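Local coordinates for putative methylthioribose-1-phosphate isomerase (Archaeoglobus fulgidus, PDB 1T5O), which probably catalyses the interconversion of 5-methylthioribose 1-phosphate and 5-methylthioribulose 1-phosphate, an isomerisation belonging to methionine biosynthesis, at residues K13-T18 with G157-V162; E142-G147 with R172-Q177; T166-V171 with R196-E201. All coordinates share one frame; numbering follows the deposited sequence.

Contact 1 (K13-T18 with G157-V162); sequences KLIDQT and GRLATV
I15 and Q17 both rest on L159, and through them the small antiparallel sheet near the N terminus (strands 6-8, 12-15 and 26-29) meets a loop of the Rossmann-like domain, the connection from strand 149-152 to helix 167-176. The pairing illustrates how two unlike residues can share one leucine, each using a different part of it. I15, at the end of strand 12-15, takes the far end: its CD1 lies 4.0 Å from L159 CD2, with I15 CG2 at 4.2 Å from the same methyl, and the two side chains cross at about a right angle. At D16 an inverse gamma turn leads the chain out of the strand, and Q17 follows in a short 3-10 segment. Q17 runs antiparallel to the leucine side chain. With CG anti to its own carbonyl carbon (chi1 -75°) and the chain extended beyond, the amide is carried to the base of L159, where Q17 CD packs 3.7 Å from L159 CB. From there Q17 NE2 donates to L159 O over 3.1 Å, a weak bond because it is bent, the angle at the hydrogen being 127°. The other end of the amide has the stronger partner: Q17 OE1 accepts from R45 NH1, and R45 is a predicted substrate-binding residue, consistent with a second-shell role for Q17. A leucine in its place would probably leave L159 O without this donor and R45 NH1 without this acceptor. Just beyond Q17 the turn is tied back on itself: T18 OG1 donates to D16 OD1 over 2.8 Å, arriving from above the carboxylate plane, 41° out of it.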
loop_
_atom_site.group_PDB
_atom_site.type_symbol
_atom_site.label_atom_id
_atom_site.label_comp_id
_atom_site.label_asym_id
_atom_site.label_seq_id
_atom_site.Cartn_x
_atom_site.Cartn_y
_atom_site.Cartn_z
ATOM N N LYS A 13 20.213 4.302 26.825
ATOM C CA LYS A 13 19.496 3.096 26.413
ATOM C C LYS A 13 18.411 3.466 25.395
ATOM O O LYS A 13 17.767 4.513 25.534
ATOM C CB LYS A 13 18.840 2.423 27.615
ATOM C CG LYS A 13 19.761 2.155 28.804
ATOM C CD LYS A 13 20.787 1.060 28.514
ATOM C CE LYS A 13 21.591 0.717 29.784
ATOM N NZ LYS A 13 20.683 0.256 30.892
ATOM N N LEU A 14 18.224 2.616 24.379
ATOM C CA LEU A 14 17.201 2.819 23.339
ATOM C C LEU A 14 16.501 1.508 23.027
ATOM O O LEU A 14 17.116 0.438 23.064
ATOM C CB LEU A 14 17.785 3.232 21.985
ATOM C CG LEU A 14 19.017 4.058 21.658
ATOM C CD1 LEU A 14 19.387 3.772 20.221
ATOM C CD2 LEU A 14 18.746 5.530 21.852
ATOM N N ILE A 15 15.224 1.598 22.684
ATOM C CA ILE A 15 14.481 0.423 22.268
ATOM C C ILE A 15 14.974 0.263 20.829
ATOM O O ILE A 15 14.946 1.222 20.053
ATOM C CB ILE A 15 12.958 0.688 22.244
ATOM C CG1 ILE A 15 12.379 0.571 23.649
ATOM C CG2 ILE A 15 12.271 -0.289 21.294
ATOM C CD1 ILE A 15 10.924 1.011 23.743
ATOM N N ASP A 16 15.427 -0.931 20.467
ATOM C CA ASP A 16 15.931 -1.167 19.107
ATOM C C ASP A 16 14.741 -1.432 18.176
ATOM O O ASP A 16 14.342 -2.580 17.976
ATOM C CB ASP A 16 16.863 -2.386 19.084
ATOM C CG ASP A 16 17.646 -2.501 17.791
ATOM O OD1 ASP A 16 17.301 -1.811 16.810
ATOM O OD2 ASP A 16 18.615 -3.288 17.752
ATOM N N GLN A 17 14.196 -0.371 17.588
ATOM C CA GLN A 17 13.034 -0.503 16.719
ATOM C C GLN A 17 13.228 -1.384 15.493
ATOM O O GLN A 17 12.275 -1.965 14.998
ATOM C CB GLN A 17 12.510 0.890 16.332
ATOM C CG GLN A 17 11.765 1.562 17.483
ATOM C CD GLN A 17 11.285 2.962 17.153
ATOM O OE1 GLN A 17 10.576 3.166 16.168
ATOM N NE2 GLN A 17 11.662 3.936 17.979
ATOM N N THR A 18 14.454 -1.516 15.017
ATOM C CA THR A 18 14.701 -2.373 13.864
ATOM C C THR A 18 14.380 -3.841 14.195
ATOM O O THR A 18 14.228 -4.659 13.294
ATOM C CB THR A 18 16.171 -2.293 13.403
ATOM O OG1 THR A 18 16.992 -3.045 14.305
ATOM C CG2 THR A 18 16.642 -0.840 13.382
ATOM N N GLY A 157 3.289 7.448 17.702
ATOM C CA GLY A 157 3.090 6.929 19.037
ATOM C C GLY A 157 4.286 7.096 19.954
ATOM O O GLY A 157 5.127 7.973 19.741
ATOM N N ARG A 158 4.373 6.227 20.962
ATOM C CA ARG A 158 5.434 6.314 21.958
ATOM C C ARG A 158 6.802 5.873 21.463
ATOM O O ARG A 158 7.810 6.146 22.109
ATOM C CB ARG A 158 5.040 5.540 23.242
ATOM C CG ARG A 158 4.850 4.005 23.104
ATOM C CD ARG A 158 4.505 3.441 24.494
ATOM N NE ARG A 158 4.251 1.998 24.575
ATOM C CZ ARG A 158 5.186 1.052 24.574
ATOM N NH1 ARG A 158 6.470 1.365 24.478
ATOM N NH2 ARG A 158 4.830 -0.222 24.718
ATOM N N LEU A 159 6.863 5.199 20.324
ATOM C CA LEU A 159 8.164 4.811 19.821
ATOM C C LEU A 159 8.798 6.021 19.115
ATOM O O LEU A 159 10.018 6.211 19.176
ATOM C CB LEU A 159 8.038 3.606 18.872
ATOM C CG LEU A 159 7.662 2.292 19.582
ATOM C CD1 LEU A 159 7.379 1.191 18.555
ATOM C CD2 LEU A 159 8.785 1.875 20.533
ATOM N N ALA A 160 7.945 6.861 18.510
ATOM C CA ALA A 160 8.356 8.057 17.775
ATOM C C ALA A 160 8.637 9.262 18.696
ATOM O O ALA A 160 9.135 10.311 18.251
ATOM C CB ALA A 160 7.272 8.420 16.761
ATOM N N THR A 161 8.290 9.130 19.969
ATOM C CA THR A 161 8.538 10.198 20.915
ATOM C C THR A 161 9.296 9.555 22.061
ATOM O O THR A 161 9.695 8.396 21.942
ATOM C CB THR A 161 7.213 10.821 21.396
ATOM O OG1 THR A 161 6.382 9.807 21.972
ATOM C CG2 THR A 161 6.479 11.453 20.226
ATOM N N VAL A 162 9.517 10.282 23.153
ATOM C CA VAL A 162 10.208 9.691 24.309
ATOM C C VAL A 162 9.208 8.742 24.965
ATOM O O VAL A 162 9.560 7.621 25.375
ATOM C CB VAL A 162 10.667 10.768 25.320
ATOM C CG1 VAL A 162 11.136 10.110 26.602
ATOM C CG2 VAL A 162 11.812 11.590 24.723
#

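Contact 2 (E142-G147 with R172-Q177); sequences ELLEDG and RSAVEQ
The carboxylate of E142 and the amide of Q177 meet with their planes 78° apart, so neither flat group stacks on the other. Contact is confined to one atom of each: Q177 NE2 points at E142 OE2 over 3.4 Å, a hydrogen bond that is nearly straight (162°) yet weak because it is long. The two side chains cross at about a right angle. Although E142 leaves its backbone on the side away from the helix, a bend at its second torsion (chi2 -50°) brings the carboxylate round to the amide; Q177 reaches out with an extended chain instead. The opposite atom of that amide, OE1, accepts from K179 NZ, and the same lysine nitrogen also bonds L144 O, so K179 clasps both sides of the contact.

Next to this polar pair is an apolar one. L144 CD2 touches A174 CB at 3.8 Å, and L144 CB is 4.0 Å from the same methyl; the short alanine lets the backbones close to 6.6 Å between L144 CA and A174 CA. L144 also packs on I230 of strand 228-231, while A174 touches A141 and I181. The contact therefore sets the loop between the long helix 111-141 and strand 149-152 against the C-terminal end of helix 167-176, the helix of the beta-alpha-beta crossover from strand 149-152 to strand 182-186. Chemically, the buried leucine and alanine side chains meet through carbon alone, whereas the exposed amide, placed between an ammonium and a carboxylate, would be polarised in the sense that favours both its bonds, though the long one is likely to contribute little.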
loop_
_atom_site.group_PDB
_atom_site.type_symbol
_atom_site.label_atom_id
_atom_site.label_comp_id
_atom_site.label_asym_id
_atom_site.label_seq_id
_atom_site.Cartn_x
_atom_site.Cartn_y
_atom_site.Cartn_z
ATOM N N GLU A 142 -10.601 14.869 24.570
ATOM C CA GLU A 142 -11.911 15.498 24.597
ATOM C C GLU A 142 -12.645 15.347 23.256
ATOM O O GLU A 142 -13.868 15.561 23.190
ATOM C CB GLU A 142 -11.785 16.995 24.947
ATOM C CG GLU A 142 -11.386 17.269 26.416
ATOM C CD GLU A 142 -12.272 16.504 27.401
ATOM O OE1 GLU A 142 -13.477 16.823 27.482
ATOM O OE2 GLU A 142 -11.774 15.566 28.072
ATOM N N LEU A 143 -11.906 14.990 22.198
ATOM C CA LEU A 143 -12.488 14.794 20.852
ATOM C C LEU A 143 -12.861 13.331 20.605
ATOM O O LEU A 143 -13.349 12.957 19.542
ATOM C CB LEU A 143 -11.489 15.218 19.768
ATOM C CG LEU A 143 -10.984 16.643 19.899
ATOM C CD1 LEU A 143 -9.864 16.873 18.877
ATOM C CD2 LEU A 143 -12.111 17.614 19.718
ATOM N N LEU A 144 -12.607 12.498 21.590
ATOM C CA LEU A 144 -12.899 11.094 21.448
ATOM C C LEU A 144 -14.035 10.723 22.407
ATOM O O LEU A 144 -14.084 11.204 23.549
ATOM C CB LEU A 144 -11.623 10.306 21.764
ATOM C CG LEU A 144 -10.877 9.571 20.643
ATOM C CD1 LEU A 144 -11.098 10.207 19.300
ATOM C CD2 LEU A 144 -9.404 9.467 21.016
ATOM N N GLU A 145 -14.932 9.865 21.933
ATOM C CA GLU A 145 -16.064 9.399 22.716
ATOM C C GLU A 145 -15.977 7.885 22.952
ATOM O O GLU A 145 -15.326 7.132 22.206
ATOM C CB GLU A 145 -17.381 9.758 22.006
ATOM C CG GLU A 145 -17.742 11.279 22.025
ATOM C CD GLU A 145 -16.882 12.149 21.080
ATOM O OE1 GLU A 145 -16.844 11.841 19.882
ATOM O OE2 GLU A 145 -16.252 13.142 21.523
ATOM N N ASP A 146 -16.623 7.435 24.019
ATOM C CA ASP A 146 -16.613 6.011 24.349
ATOM C C ASP A 146 -17.120 5.220 23.137
ATOM O O ASP A 146 -18.129 5.585 22.537
ATOM C CB ASP A 146 -17.501 5.778 25.582
ATOM C CG ASP A 146 -17.503 4.326 26.041
ATOM O OD1 ASP A 146 -16.418 3.713 26.180
ATOM O OD2 ASP A 146 -18.606 3.798 26.276
ATOM N N GLY A 147 -16.406 4.160 22.763
ATOM C CA GLY A 147 -16.832 3.346 21.633
ATOM C C GLY A 147 -16.260 3.755 20.279
ATOM O O GLY A 147 -16.435 3.059 19.270
ATOM N N ARG A 172 -4.211 7.064 23.885
ATOM C CA ARG A 172 -3.900 6.627 25.257
ATOM C C ARG A 172 -4.605 7.482 26.303
ATOM O O ARG A 172 -5.102 6.957 27.302
ATOM C CB ARG A 172 -2.388 6.616 25.541
ATOM C CG ARG A 172 -1.643 5.557 24.744
ATOM C CD ARG A 172 -0.188 5.371 25.189
ATOM N NE ARG A 172 0.376 4.221 24.489
ATOM C CZ ARG A 172 0.891 4.257 23.268
ATOM N NH1 ARG A 172 0.939 5.404 22.595
ATOM N NH2 ARG A 172 1.310 3.134 22.696
ATOM N N SER A 173 -4.686 8.793 26.098
ATOM C CA SER A 173 -5.362 9.617 27.097
ATOM C C SER A 173 -6.853 9.289 27.208
ATOM O O SER A 173 -7.414 9.295 28.319
ATOM C CB SER A 173 -5.179 11.104 26.798
ATOM O OG SER A 173 -3.805 11.456 26.911
ATOM N N ALA A 174 -7.505 8.995 26.078
ATOM C CA ALA A 174 -8.918 8.666 26.139
ATOM C C ALA A 174 -9.139 7.307 26.807
ATOM O O ALA A 174 -10.112 7.120 27.547
ATOM C CB ALA A 174 -9.540 8.679 24.743
ATOM N N VAL A 175 -8.262 6.352 26.527
ATOM C CA VAL A 175 -8.379 5.026 27.129
ATOM C C VAL A 175 -8.223 5.175 28.650
ATOM O O VAL A 175 -8.954 4.556 29.415
ATOM C CB VAL A 175 -7.306 4.062 26.543
ATOM C CG1 VAL A 175 -7.202 2.768 27.373
ATOM C CG2 VAL A 175 -7.682 3.710 25.103
ATOM N N GLU A 176 -7.284 6.021 29.073
ATOM C CA GLU A 176 -7.046 6.281 30.483
ATOM C C GLU A 176 -8.311 6.835 31.162
ATOM O O GLU A 176 -8.553 6.572 32.345
ATOM C CB GLU A 176 -5.890 7.267 30.622
ATOM C CG GLU A 176 -5.484 7.581 32.040
ATOM C CD GLU A 176 -4.129 8.265 32.110
ATOM O OE1 GLU A 176 -3.918 9.273 31.407
ATOM O OE2 GLU A 176 -3.269 7.790 32.874
ATOM N N GLN A 177 -9.117 7.593 30.425
ATOM C CA GLN A 177 -10.353 8.141 30.975
ATOM C C GLN A 177 -11.448 7.077 31.071
ATOM O O GLN A 177 -12.555 7.369 31.515
ATOM C CB GLN A 177 -10.889 9.283 30.102
ATOM C CG GLN A 177 -9.992 10.476 29.999
ATOM C CD GLN A 177 -10.545 11.504 29.032
ATOM O OE1 GLN A 177 -10.774 11.210 27.848
ATOM N NE2 GLN A 177 -10.769 12.714 29.524
#

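Contact 3 (T166-V171 with R196-E201); sequences TALGVV and RLTCWE
L168 reaches T198 and E201 with a single methyl, CD1, and in that one place the packing is close. CD1 sits above the carboxylate of E201, 3.7 Å from both E201 CD and E201 OE1 and 4.1 Å from E201 OE2, while T198 CG2 comes to 3.9 Å from it. E201 meets the methyl because its CG stands between the backbone N and carbonyl carbon (chi1 67°), from where the extended chain carries the carboxylate under the methyl. Covering a carboxylate with a methyl is tolerable when its oxygens are served elsewhere, and here they are: R172 NH2 forms a salt bridge to E201 OE1, R158 N bonds the same oxygen, and N155 ND2 bonds E201 OE2. T198 OG1 bonds N155 ND2 and the backbone O of C154, the cysteine predicted to stabilise the transition state. The two helices, 167-176 and 193-204, are successive crossover helices of the Rossmann-like parallel sheet, following strands 149-152 and 182-186. Beyond that one methyl the contact is loose. The backbones do not touch: even the nearest CA atoms, of L168 and T198, are 8.5 Å apart, and no hydrogen bond passes directly between the segments. C199 points away from helix 167-176, onto V209 and L211 of strand 208-212 and P299 of the second subunit.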
loop_
_atom_site.group_PDB
_atom_site.type_symbol
_atom_site.label_atom_id
_atom_site.label_comp_id
_atom_site.label_asym_id
_atom_site.label_seq_id
_atom_site.Cartn_x
_atom_site.Cartn_y
_atom_site.Cartn_z
ATOM N N THR A 166 2.038 11.241 20.060
ATOM C CA THR A 166 1.220 12.400 19.700
ATOM C C THR A 166 -0.178 11.889 19.323
ATOM O O THR A 166 -1.070 11.917 20.155
ATOM C CB THR A 166 1.853 13.178 18.541
ATOM O OG1 THR A 166 2.119 12.278 17.458
ATOM C CG2 THR A 166 3.158 13.811 18.997
ATOM N N ALA A 167 -0.376 11.400 18.100
ATOM C CA ALA A 167 -1.705 10.883 17.710
ATOM C C ALA A 167 -2.176 9.693 18.578
ATOM O O ALA A 167 -3.341 9.619 18.981
ATOM C CB ALA A 167 -1.702 10.478 16.206
ATOM N N LEU A 168 -1.271 8.756 18.839
ATOM C CA LEU A 168 -1.586 7.595 19.670
ATOM C C LEU A 168 -1.600 8.018 21.155
ATOM O O LEU A 168 -2.144 7.310 22.009
ATOM C CB LEU A 168 -0.568 6.453 19.408
ATOM C CG LEU A 168 -0.562 5.962 17.933
ATOM C CD1 LEU A 168 0.323 4.703 17.805
ATOM C CD2 LEU A 168 -2.019 5.619 17.475
ATOM N N GLY A 169 -1.002 9.176 21.447
ATOM C CA GLY A 169 -1.018 9.696 22.804
ATOM C C GLY A 169 -2.446 10.158 23.104
ATOM O O GLY A 169 -2.912 10.093 24.252
ATOM N N VAL A 170 -3.145 10.624 22.070
ATOM C CA VAL A 170 -4.543 11.072 22.218
ATOM C C VAL A 170 -5.423 9.856 22.502
ATOM O O VAL A 170 -6.373 9.914 23.295
ATOM C CB VAL A 170 -5.041 11.770 20.930
ATOM C CG1 VAL A 170 -6.568 11.957 20.976
ATOM C CG2 VAL A 170 -4.341 13.143 20.774
ATOM N N VAL A 171 -5.110 8.757 21.843
ATOM C CA VAL A 171 -5.821 7.512 22.064
ATOM C C VAL A 171 -5.489 7.052 23.490
ATOM O O VAL A 171 -6.400 6.717 24.248
ATOM C CB VAL A 171 -5.400 6.415 21.054
ATOM C CG1 VAL A 171 -5.987 5.071 21.462
ATOM C CG2 VAL A 171 -5.906 6.765 19.651
ATOM N N ARG A 196 4.517 -2.712 11.597
ATOM C CA ARG A 196 5.675 -3.015 12.418
ATOM C C ARG A 196 5.703 -2.334 13.787
ATOM O O ARG A 196 5.952 -2.972 14.802
ATOM C CB ARG A 196 6.960 -2.628 11.678
ATOM C CG ARG A 196 7.234 -3.460 10.450
ATOM C CD ARG A 196 8.723 -3.574 10.210
ATOM N NE ARG A 196 9.312 -2.275 10.365
ATOM C CZ ARG A 196 10.264 -1.954 11.234
ATOM N NH1 ARG A 196 10.800 -2.848 12.065
ATOM N NH2 ARG A 196 10.623 -0.694 11.308
ATOM N N LEU A 197 5.414 -1.042 13.803
ATOM C CA LEU A 197 5.501 -0.256 15.020
ATOM C C LEU A 197 4.179 0.072 15.710
ATOM O O LEU A 197 4.021 -0.186 16.895
ATOM C CB LEU A 197 6.285 1.025 14.700
ATOM C CG LEU A 197 7.601 0.773 13.919
ATOM C CD1 LEU A 197 8.356 2.088 13.631
ATOM C CD2 LEU A 197 8.524 -0.152 14.734
ATOM N N THR A 198 3.224 0.625 14.972
ATOM C CA THR A 198 1.964 0.990 15.593
ATOM C C THR A 198 1.208 -0.200 16.162
ATOM O O THR A 198 0.702 -0.131 17.288
ATOM C CB THR A 198 1.080 1.752 14.595
ATOM O OG1 THR A 198 1.695 3.013 14.343
ATOM C CG2 THR A 198 -0.319 1.958 15.130
ATOM N N CYS A 199 1.121 -1.288 15.402
ATOM C CA CYS A 199 0.406 -2.440 15.910
ATOM C C CYS A 199 1.120 -3.008 17.157
ATOM O O CYS A 199 0.473 -3.487 18.083
ATOM C CB CYS A 199 0.253 -3.513 14.827
ATOM S SG CYS A 199 -0.949 -3.094 13.497
ATOM N N TRP A 200 2.447 -2.956 17.157
ATOM C CA TRP A 200 3.219 -3.452 18.283
ATOM C C TRP A 200 2.956 -2.653 19.561
ATOM O O TRP A 200 2.541 -3.212 20.591
ATOM C CB TRP A 200 4.719 -3.416 17.969
ATOM C CG TRP A 200 5.536 -4.065 19.069
ATOM C CD1 TRP A 200 5.794 -5.412 19.224
ATOM C CD2 TRP A 200 6.072 -3.418 20.240
ATOM N NE1 TRP A 200 6.443 -5.624 20.420
ATOM C CE2 TRP A 200 6.624 -4.425 21.061
ATOM C CE3 TRP A 200 6.129 -2.081 20.671
ATOM C CZ2 TRP A 200 7.229 -4.144 22.299
ATOM C CZ3 TRP A 200 6.734 -1.796 21.911
ATOM C CH2 TRP A 200 7.274 -2.830 22.707
ATOM N N GLU A 201 3.170 -1.343 19.506
ATOM C CA GLU A 201 2.967 -0.557 20.717
ATOM C C GLU A 201 1.524 -0.544 21.210
ATOM O O GLU A 201 1.297 -0.421 22.413
ATOM C CB GLU A 201 3.497 0.877 20.558
ATOM C CG GLU A 201 2.746 1.765 19.554
ATOM C CD GLU A 201 3.221 3.194 19.635
ATOM O OE1 GLU A 201 2.731 3.946 20.499
ATOM O OE2 GLU A 201 4.125 3.569 18.859
#

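In the fold
Starting from the N terminus, contact 1 closes the longest loop, bringing strand 12-15 and its following turn back, across 138 mostly helical residues, to the loop after strand 149-152. Contact 2 opens within that span, at 142-147, and closes beyond it on helix 167-176, so the two cross. Contact 3 begins on that same helix, after contact 1 has closed and before contact 2 has, and ends on helix 193-204; it crosses contact 2 and follows contact 1 in series. E201 of contact 3 is bonded to residues of both others. Together they tie the N-terminal sheet, the loops around strand 149-152 and two crossover helices into one unit.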